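Side-chain contact in antifreeze protein (Uncultured bacterium, PDB 6EIO), which probably binds ice through two faces of its beta-solenoid body, as an antifreeze protein from an Antarctic biological consortium: residues A83-A86 with K87-I90. Numbering follows the deposited sequence.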
loop_
_atom_site.group_PDB
_atom_site.type_symbol
_atom_site.label_atom_id
_atom_site.label_comp_id
_atom_site.label_asym_id
_atom_site.label_seq_id
_atom_site.Cartn_x
_atom_site.Cartn_y
_atom_site.Cartn_z
ATOM N N ALA A 83 -16.368 -9.160 0.498
ATOM C CA ALA A 83 -16.025 -7.773 0.187
ATOM C C ALA A 83 -16.577 -6.823 1.237
ATOM O O ALA A 83 -15.901 -5.864 1.634
ATOM C CB ALA A 83 -16.540 -7.353 -1.187
ATOM N N ASN A 84 -17.815 -7.047 1.674
ATOM C CA ASN A 84 -18.407 -6.119 2.624
ATOM C C ASN A 84 -17.647 -6.144 3.947
ATOM O O ASN A 84 -17.399 -5.096 4.556
ATOM C CB ASN A 84 -19.886 -6.439 2.827
ATOM C CG ASN A 84 -20.734 -6.103 1.605
ATOM O OD1 ASN A 84 -20.285 -5.531 0.616
ATOM N ND2 ASN A 84 -21.978 -6.526 1.667
ATOM N N GLN A 85 -17.260 -7.337 4.413
ATOM C CA GLN A 85 -16.475 -7.412 5.639
ATOM C C GLN A 85 -15.096 -6.788 5.431
ATOM O O GLN A 85 -14.555 -6.126 6.330
ATOM C CB GLN A 85 -16.347 -8.854 6.136
ATOM C CG GLN A 85 -15.698 -8.935 7.509
ATOM C CD GLN A 85 -16.517 -8.261 8.578
ATOM O OE1 GLN A 85 -17.710 -8.533 8.703
ATOM N NE2 GLN A 85 -15.896 -7.393 9.360
ATOM N N ALA A 86 -14.513 -6.977 4.247
ATOM C CA ALA A 86 -13.195 -6.414 3.994
ATOM C C ALA A 86 -13.228 -4.891 4.049
ATOM O O ALA A 86 -12.267 -4.277 4.515
ATOM C CB ALA A 86 -12.653 -6.914 2.659
ATOM N N LYS A 87 -14.315 -4.258 3.602
ATOM C CA LYS A 87 -14.398 -2.795 3.738
ATOM C C LYS A 87 -14.401 -2.378 5.199
ATOM O O LYS A 87 -13.722 -1.416 5.581
ATOM C CB LYS A 87 -15.632 -2.216 3.046
ATOM C CG LYS A 87 -15.716 -2.456 1.547
ATOM C CD LYS A 87 -14.491 -2.049 0.754
ATOM C CE LYS A 87 -14.075 -0.579 0.945
ATOM N NZ LYS A 87 -15.229 0.375 0.791
ATOM N N LEU A 88 -15.171 -3.080 6.036
ATOM C CA LEU A 88 -15.166 -2.780 7.468
ATOM C C LEU A 88 -13.768 -2.950 8.033
ATOM O O LEU A 88 -13.307 -2.156 8.862
ATOM C CB LEU A 88 -16.145 -3.708 8.208
ATOM C CG LEU A 88 -17.617 -3.549 7.832
ATOM C CD1 LEU A 88 -18.440 -4.671 8.449
ATOM C CD2 LEU A 88 -18.149 -2.190 8.270
ATOM N N ASP A 89 -13.078 -4.002 7.591
ATOM C CA ASP A 89 -11.769 -4.319 8.149
ATOM C C ASP A 89 -10.687 -3.359 7.656
ATOM O O ASP A 89 -9.742 -3.073 8.415
ATOM C CB ASP A 89 -11.428 -5.790 7.872
ATOM C CG ASP A 89 -12.353 -6.743 8.612
ATOM O OD1 ASP A 89 -13.141 -6.313 9.481
ATOM O OD2 ASP A 89 -12.265 -7.952 8.316
ATOM N N ILE A 90 -10.811 -2.820 6.441
ATOM C CA ILE A 90 -9.852 -1.800 6.022
ATOM C C ILE A 90 -10.130 -0.464 6.697
ATOM O O ILE A 90 -9.183 0.291 6.950
ATOM C CB ILE A 90 -9.606 -1.693 4.500
ATOM C CG1 ILE A 90 -10.769 -1.106 3.740
ATOM C CG2 ILE A 90 -9.161 -3.039 3.950
ATOM C CD1 ILE A 90 -10.428 -0.801 2.283
#
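Gln85 and Asp89 meet one turn apart on the flank of helix 81-99 that meets Ser32, in the alpha-helix that runs alongside the beta-solenoid in this ice-binding-like fold. Their polar link is an i to i+4 side-chain hydrogen bond: Gln85 NE2 donates to Asp89 OD1 over 3.0 Å with an N-H...O angle of 158°. The acceptor lies almost exactly in the amide plane, whereas the donor reaches the oxygen from above the carboxylate, the two flat groups being turned 45° against each other. With CG of Gln85 opposite the backbone N (chi1 -172°), a bend at chi2 swings the amide along the helix to Asp89. The second carboxylate oxygen, OD2, is hydrogen-bonded to Ser32, so both oxygens have partners; an alanine in place of Asp89 would probably leave the Gln85 amide freer to turn and Ser32 without this acceptor. A further side-chain link comes from Lys87, whose chain, bent at chi2, chi3 and chi4, delivers NZ to the carbonyl oxygens of Ser59 and Arg215.

Backbone bonds of the alpha-helical pattern run beneath. Ile90 N meets Ala86 O at 2.8 Å, and Asp89 N and Lys87 N bond in the same way to Gln85 O and Ala83 O, while the bond from Leu88 N to Asn84 O is weak.

Van der Waals contacts divide between two sides of the helix. Inward, Ala86, Lys87 and Ile90 pack on Ile39 of strand 36-40. Outward, Leu88 crosses Gln85 at about a right angle, and its CD1 methyl rests 3.8 Å from Gln85 NE2, the same nitrogen that binds Asp89 OD1.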